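Enoyl-CoA hydratase (Mycobacterium thermoresistibile, PDB 3T3W) belongs to the crotonase superfamily and probably catalyses the hydration of enoyl-CoA thioesters in lipid metabolism. Local coordinates at residues D91-T94 / L95-Y99; G126-S130 / G131-L135; R184-A188 / E189-Q193. One frame throughout, in Å; residues are numbered along the deposited sequence. Where two conformers were deposited one is given.

Contact 1 of 3, residues D91-T94 / L95-Y99; sequences DKLT and LEFIY
T94 and F97 meet through an N-terminal helix cap, with T94 in the N-cap position of helix 95-115. Three hydrogen bonds carry the polar part. The amide of F97 points back at the threonine hydroxyl, N to T94 OG1 3.3 Å, with an N-H...O angle of 152°. A chi1 of 64° sets OG1 between the backbone N and the carbonyl carbon, which puts the hydroxyl in front of the F97 N-H. CB of F97 sits 3.5 Å from T94 OG1, and the two side chains cross at about a right angle. The carbonyl of T94 receives the main helical bond from I98 N, 3.3 Å from T94 O; this donor lies in the carbonyl plane and the N-H is nearly straight at 166°. F97 N also reaches T94 O, but that bond is weak and strongly bent. One amide is thus shared between the side chain and the backbone of the capping residue.

Apolar contacts flank the cap. L93, with CG anti to its backbone N, extends CD1 to F97 CD2 at 3.7 Å, approaching the ring obliquely. The same methyl stands 4.2 Å from I98 CG1, so one branch of the leucine bridges side chains of two successive helical residues.

The amides of L95 and E96 are taken up by another subunit, whose S261 OG and N258 OD1 accept from them, so the helix start is part of an interface. The side chain of I98 is about 5 Å from the bound zinc ion. Within the chain, L93 and I98 both touch P266, in the loop after helix 241-263, while L95 rests on Q253 and H256 and I98 on M260, all of that helix.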
loop_
_atom_site.group_PDB
_atom_site.type_symbol
_atom_site.label_atom_id
_atom_site.label_comp_id
_atom_site.label_asym_id
_atom_site.label_seq_id
_atom_site.Cartn_x
_atom_site.Cartn_y
_atom_site.Cartn_z
ATOM N N ASP F 91 39.029 -9.831 11.091
ATOM C CA ASP F 91 39.671 -9.358 12.335
ATOM C C ASP F 91 38.735 -8.467 13.173
ATOM O O ASP F 91 38.567 -8.674 14.388
ATOM C CB ASP F 91 40.974 -8.605 12.019
ATOM N N LYS F 92 38.124 -7.482 12.515
ATOM C CA LYS F 92 37.099 -6.643 13.133
ATOM C C LYS F 92 35.734 -6.931 12.449
ATOM O O LYS F 92 35.521 -6.552 11.307
ATOM C CB LYS F 92 37.482 -5.164 12.994
ATOM N N LEU F 93 34.840 -7.611 13.152
ATOM C CA LEU F 93 33.513 -7.942 12.623
ATOM C C LEU F 93 32.589 -6.739 12.753
ATOM O O LEU F 93 32.456 -6.186 13.841
ATOM C CB LEU F 93 32.909 -9.108 13.380
ATOM C CG LEU F 93 31.559 -9.609 12.900
ATOM C CD1 LEU F 93 31.659 -9.995 11.429
ATOM C CD2 LEU F 93 31.132 -10.784 13.763
ATOM N N THR F 94 31.936 -6.355 11.650
ATOM C CA THR F 94 31.142 -5.134 11.613
ATOM C C THR F 94 29.712 -5.479 11.198
ATOM O O THR F 94 29.467 -6.498 10.524
ATOM C CB THR F 94 31.708 -4.106 10.607
ATOM O OG1 THR F 94 31.617 -4.644 9.270
ATOM C CG2 THR F 94 33.187 -3.671 10.988
ATOM N N LEU F 95 28.750 -4.642 11.563
ATOM C CA LEU F 95 27.398 -4.873 11.099
ATOM C C LEU F 95 27.322 -4.829 9.568
ATOM O O LEU F 95 26.515 -5.541 8.979
ATOM C CB LEU F 95 26.378 -3.909 11.731
ATOM C CG LEU F 95 24.910 -4.198 11.441
ATOM C CD1 LEU F 95 24.453 -5.601 11.883
ATOM C CD2 LEU F 95 24.012 -3.161 12.110
ATOM N N GLU F 96 28.122 -3.980 8.924
ATOM C CA GLU F 96 28.111 -3.891 7.455
ATOM C C GLU F 96 28.373 -5.266 6.809
ATOM O O GLU F 96 27.731 -5.665 5.818
ATOM C CB GLU F 96 29.143 -2.850 6.994
ATOM C CG GLU F 96 29.451 -2.868 5.496
ATOM C CD GLU F 96 30.519 -1.878 5.036
ATOM O OE1 GLU F 96 31.381 -1.462 5.821
ATOM O OE2 GLU F 96 30.499 -1.540 3.832
ATOM N N PHE F 97 29.322 -5.983 7.384
ATOM C CA PHE F 97 29.741 -7.294 6.904
ATOM C C PHE F 97 28.617 -8.315 7.074
ATOM O O PHE F 97 28.282 -9.046 6.139
ATOM C CB PHE F 97 31.025 -7.723 7.636
ATOM C CG PHE F 97 31.533 -9.083 7.221
ATOM C CD1 PHE F 97 32.523 -9.191 6.259
ATOM C CD2 PHE F 97 31.054 -10.223 7.828
ATOM C CE1 PHE F 97 33.038 -10.440 5.888
ATOM C CE2 PHE F 97 31.529 -11.488 7.446
ATOM C CZ PHE F 97 32.521 -11.587 6.476
ATOM N N ILE F 98 27.993 -8.336 8.256
ATOM C CA ILE F 98 26.885 -9.250 8.525
ATOM C C ILE F 98 25.693 -8.916 7.607
ATOM O O ILE F 98 25.083 -9.804 7.004
ATOM C CB ILE F 98 26.406 -9.182 9.995
ATOM C CG1 ILE F 98 27.496 -9.709 10.937
ATOM C CG2 ILE F 98 25.137 -10.001 10.173
ATOM C CD1 ILE F 98 27.394 -9.082 12.297
ATOM N N TYR F 99 25.395 -7.625 7.487
ATOM C CA TYR F 99 24.298 -7.144 6.642
ATOM C C TYR F 99 24.497 -7.592 5.191
ATOM O O TYR F 99 23.574 -8.118 4.570
ATOM C CB TYR F 99 24.227 -5.598 6.727
ATOM C CG TYR F 99 22.953 -4.965 6.187
ATOM C CD1 TYR F 99 21.993 -4.450 7.053
ATOM C CD2 TYR F 99 22.713 -4.863 4.810
ATOM C CE1 TYR F 99 20.815 -3.940 6.572
ATOM C CE2 TYR F 99 21.524 -4.342 4.318
ATOM C CZ TYR F 99 20.599 -3.860 5.199
ATOM O OH TYR F 99 19.432 -3.332 4.720
#

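Contact 2 of 3, residues G126-S130 / G131-L135; sequences GRCIS and GGLLL
A tight turn from strand 127-129 into the short helix 133-136, within the crotonase-like fold, brings C128 against G132 and L133. In this family the start of the corresponding helix commonly supplies a backbone amide to the oxyanion hole, and the S-G-G sequence here is consistent with that arrangement. Two successive backbone hydrogen bonds, each from residue i+3 to residue i, close the turn: G132 N to I129 O, 2.9 Å, and L133 N to S130 O, also 2.9 Å.

S130 takes a positive phi (50°) where the chain changes direction sharply between strand and helix, and its OG is bonded to D152. G132, without a side chain, lets the sulfur of C128 lie close against the backbone. L133 folds over the S130 carbonyl, its CB 3.2 Å from S130 O. Side chains of C128 and L133 also pack on F150 of the adjacent strand 149-151. With chi1 at 178°, anti to the backbone N, the cysteine sulfur reaches across the turn to the glycine carbonyl group: C128 SG lies 3.5 Å from G132 C.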
loop_
_atom_site.group_PDB
_atom_site.type_symbol
_atom_site.label_atom_id
_atom_site.label_comp_id
_atom_site.label_asym_id
_atom_site.label_seq_id
_atom_site.Cartn_x
_atom_site.Cartn_y
_atom_site.Cartn_z
ATOM N N GLY F 126 10.094 -33.914 10.315
ATOM C CA GLY F 126 10.794 -33.588 11.561
ATOM C C GLY F 126 10.988 -32.095 11.815
ATOM O O GLY F 126 10.116 -31.296 11.571
ATOM N N ARG F 127 12.155 -31.707 12.347
ATOM C CA ARG F 127 12.364 -30.303 12.723
ATOM C C ARG F 127 12.663 -29.410 11.546
ATOM O O ARG F 127 13.519 -29.718 10.688
ATOM C CB ARG F 127 13.520 -30.193 13.709
ATOM C CG ARG F 127 13.246 -30.918 15.004
ATOM C CD ARG F 127 12.442 -29.990 15.862
ATOM N NE ARG F 127 12.195 -30.508 17.208
ATOM C CZ ARG F 127 11.663 -29.760 18.171
ATOM N NH1 ARG F 127 11.373 -28.478 17.945
ATOM N NH2 ARG F 127 11.457 -30.303 19.374
ATOM N N CYS F 128 11.972 -28.269 11.554
ATOM C CA CYS F 128 12.228 -27.192 10.621
ATOM C C CYS F 128 12.318 -25.970 11.535
ATOM O O CYS F 128 11.292 -25.490 12.018
ATOM C CB CYS F 128 11.103 -27.029 9.609
ATOM S SG CYS F 128 11.402 -25.637 8.495
ATOM N N ILE F 129 13.546 -25.562 11.806
ATOM C CA ILE F 129 13.847 -24.515 12.817
ATOM C C ILE F 129 14.472 -23.297 12.162
ATOM O O ILE F 129 15.469 -23.403 11.461
ATOM C CB ILE F 129 14.858 -25.033 13.859
ATOM C CG1 ILE F 129 14.309 -26.293 14.571
ATOM C CG2 ILE F 129 15.153 -23.968 14.919
ATOM C CD1 ILE F 129 15.356 -27.038 15.402
ATOM N N SER F 130 13.913 -22.133 12.450
ATOM C CA SER F 130 14.477 -20.844 12.111
ATOM C C SER F 130 14.899 -20.724 10.638
ATOM O O SER F 130 14.046 -20.647 9.758
ATOM C CB SER F 130 15.587 -20.528 13.094
ATOM O OG SER F 130 15.110 -20.214 14.408
ATOM N N GLY F 131 16.191 -20.742 10.348
ATOM C CA GLY F 131 16.620 -20.704 8.933
ATOM C C GLY F 131 16.029 -21.799 8.046
ATOM O O GLY F 131 15.988 -21.648 6.835
ATOM N N GLY F 132 15.626 -22.937 8.593
ATOM C CA GLY F 132 14.858 -23.935 7.828
ATOM C C GLY F 132 13.643 -23.347 7.079
ATOM O O GLY F 132 13.289 -23.762 5.950
ATOM N N LEU F 133 13.006 -22.372 7.712
ATOM C CA LEU F 133 11.836 -21.704 7.138
ATOM C C LEU F 133 12.183 -20.941 5.873
ATOM O O LEU F 133 11.327 -20.739 4.995
ATOM C CB LEU F 133 11.218 -20.768 8.178
ATOM C CG LEU F 133 10.715 -21.498 9.443
ATOM C CD1 LEU F 133 10.513 -20.507 10.571
ATOM C CD2 LEU F 133 9.399 -22.243 9.115
ATOM N N LEU F 134 13.428 -20.490 5.759
ATOM C CA LEU F 134 13.887 -19.802 4.545
ATOM C C LEU F 134 14.032 -20.745 3.362
ATOM O O LEU F 134 14.101 -20.282 2.223
ATOM C CB LEU F 134 15.206 -19.054 4.787
ATOM C CG LEU F 134 15.072 -17.632 5.274
ATOM C CD1 LEU F 134 14.425 -17.611 6.659
ATOM C CD2 LEU F 134 16.391 -16.895 5.287
ATOM N N LEU F 135 14.009 -22.057 3.613
ATOM C CA LEU F 135 14.068 -23.025 2.524
ATOM C C LEU F 135 12.671 -23.437 2.058
ATOM O O LEU F 135 12.481 -23.611 0.862
ATOM C CB LEU F 135 14.870 -24.250 2.914
ATOM C CG LEU F 135 16.278 -23.979 3.517
ATOM C CD1 LEU F 135 17.047 -25.308 3.694
ATOM C CD2 LEU F 135 17.080 -22.981 2.652
#

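Contact 3 of 3, residues R184-A188 / E189-Q193; sequences RAMTA and EEVAQ
At the edge of the R184 guanidinium, and in its plane, lies the carboxylate of E190; the two flat groups are turned only 21° apart and meet end-on from opposite directions. NH1 of R184 donates to E190 OE2 at 2.7 Å and NH2 of R184 to E190 OE1 at 3.0 Å, with N-H...O angles of 165° and 170°. Each oxygen uses its syn lone pair, the geometry of a bidentate salt bridge. R184 NH2 also donates to A185 O, which lies near the guanidinium plane, a bond that limits rotation of the group.

The E190 side chain is fully extended, with CG anti to the backbone N, and this carries the carboxylate back past M186 to the arginine. M186 crosses it at about a right angle and packs its CB against V191 CG1 at 3.7 Å.

T187 is the N-cap of helix 188-194: E190 N donates to T187 OG1 at 3.1 Å, so E190 is held at both its amide and its carboxylate. V191 N to T187 O and A192 N to A188 O continue the helical bonding. One water links T187 N with E190 OE1, and a second lies between T187 OG1 and E189 OE1.

The charges extend further, because K175 of helix 173-182 also pairs with E190 OE2 and E178 with R184 NE. Two positive groups about E190 would be expected to stabilise its ionised form, and the alternating network ties the first turn of helix 188-194 to helix 173-182.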
loop_
_atom_site.group_PDB
_atom_site.type_symbol
_atom_site.label_atom_id
_atom_site.label_comp_id
_atom_site.label_asym_id
_atom_site.label_seq_id
_atom_site.Cartn_x
_atom_site.Cartn_y
_atom_site.Cartn_z
ATOM N N ARG F 184 8.300 -21.388 20.983
ATOM C CA ARG F 184 7.716 -22.714 20.953
ATOM C C ARG F 184 7.609 -23.297 19.557
ATOM O O ARG F 184 7.617 -22.572 18.533
ATOM C CB ARG F 184 6.336 -22.745 21.640
ATOM C CG ARG F 184 5.193 -22.170 20.846
ATOM C CD ARG F 184 3.906 -22.580 21.535
ATOM N NE ARG F 184 2.715 -22.071 20.894
ATOM C CZ ARG F 184 2.072 -22.655 19.892
ATOM N NH1 ARG F 184 0.938 -22.139 19.417
ATOM N NH2 ARG F 184 2.547 -23.730 19.343
ATOM N N ALA F 185 7.438 -24.617 19.520
ATOM C CA ALA F 185 7.252 -25.311 18.241
ATOM C C ALA F 185 5.760 -25.449 17.960
ATOM O O ALA F 185 4.957 -25.439 18.898
ATOM C CB ALA F 185 7.917 -26.680 18.303
ATOM N N MET F 186 5.411 -25.535 16.685
ATOM C CA MET F 186 4.089 -25.864 16.186
ATOM C C MET F 186 4.102 -27.206 15.452
ATOM O O MET F 186 5.001 -27.490 14.648
ATOM C CB MET F 186 3.648 -24.794 15.179
ATOM C CG MET F 186 3.602 -23.386 15.799
ATOM S SD MET F 186 3.279 -22.135 14.519
ATOM C CE MET F 186 4.844 -22.089 13.723
ATOM N N THR F 187 3.120 -28.035 15.733
ATOM C CA THR F 187 2.949 -29.274 14.981
ATOM C C THR F 187 2.469 -28.989 13.554
ATOM O O THR F 187 1.966 -27.911 13.230
ATOM C CB THR F 187 1.922 -30.200 15.623
ATOM O OG1 THR F 187 0.643 -29.563 15.572
ATOM C CG2 THR F 187 2.335 -30.587 17.047
ATOM N N ALA F 188 2.655 -29.982 12.699
ATOM C CA ALA F 188 2.157 -29.952 11.322
ATOM C C ALA F 188 0.670 -29.630 11.287
ATOM O O ALA F 188 0.226 -28.835 10.458
ATOM C CB ALA F 188 2.475 -31.288 10.622
ATOM N N GLU F 189 -0.103 -30.227 12.195
ATOM C CA GLU F 189 -1.555 -29.995 12.214
ATOM C C GLU F 189 -1.829 -28.536 12.539
ATOM O O GLU F 189 -2.661 -27.894 11.893
ATOM C CB GLU F 189 -2.247 -30.963 13.199
ATOM C CG GLU F 189 -3.691 -30.649 13.539
ATOM C CD GLU F 189 -4.269 -31.516 14.681
ATOM O OE1 GLU F 189 -3.661 -31.615 15.775
ATOM O OE2 GLU F 189 -5.355 -32.090 14.494
ATOM N N GLU F 190 -1.092 -27.983 13.488
ATOM C CA GLU F 190 -1.278 -26.568 13.840
ATOM C C GLU F 190 -0.993 -25.626 12.683
ATOM O O GLU F 190 -1.768 -24.701 12.431
ATOM C CB GLU F 190 -0.454 -26.187 15.096
ATOM C CG GLU F 190 -0.676 -24.734 15.471
ATOM C CD GLU F 190 0.094 -24.286 16.707
ATOM O OE1 GLU F 190 0.825 -25.100 17.308
ATOM O OE2 GLU F 190 -0.109 -23.110 17.103
ATOM N N VAL F 191 0.112 -25.830 11.957
ATOM C CA VAL F 191 0.420 -24.967 10.823
ATOM C C VAL F 191 -0.483 -25.248 9.647
ATOM O O VAL F 191 -0.719 -24.356 8.865
ATOM C CB VAL F 191 1.929 -24.943 10.396
ATOM C CG1 VAL F 191 2.779 -24.487 11.610
ATOM C CG2 VAL F 191 2.423 -26.293 9.975
ATOM N N ALA F 192 -0.995 -26.469 9.488
ATOM C CA ALA F 192 -1.985 -26.701 8.440
ATOM C C ALA F 192 -3.260 -25.821 8.676
ATOM O O ALA F 192 -3.865 -25.346 7.719
ATOM C CB ALA F 192 -2.369 -28.204 8.382
ATOM N N GLN F 193 -3.620 -25.586 9.939
ATOM C CA GLN F 193 -4.812 -24.786 10.273
ATOM C C GLN F 193 -4.684 -23.329 9.822
ATOM O O GLN F 193 -5.693 -22.669 9.526
ATOM C CB GLN F 193 -5.092 -24.820 11.774
ATOM C CG GLN F 193 -5.587 -26.140 12.309
ATOM C CD GLN F 193 -5.808 -26.117 13.815
ATOM O OE1 GLN F 193 -4.969 -25.620 14.593
ATOM N NE2 GLN F 193 -6.927 -26.666 14.240
HETATM O O HOH W 1 1.303 -27.485 18.006
HETATM O O HOH W 2 -1.112 -31.055 16.933
#

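In the fold
Along the chain the three contacts follow in series, 91-99, then 126-135, then 184-193, and each marks the entry into a helix. Contacts 2 and 3 are neighbours, their centres 13 Å apart, and share the three-stranded sheet in which strand 149-151 lies between 127-129 and 186-187; they touch where R127 packs on A185. Contact 1 stands apart, 25 Å from contact 2 and 36 Å from contact 3 between centres, at the start of helix 95-115, whose later residues Y106 and W113 pack on L134 and L135 of contact 2. That helix therefore connects a subunit interface near the zinc ion with the interior of the crotonase-like fold.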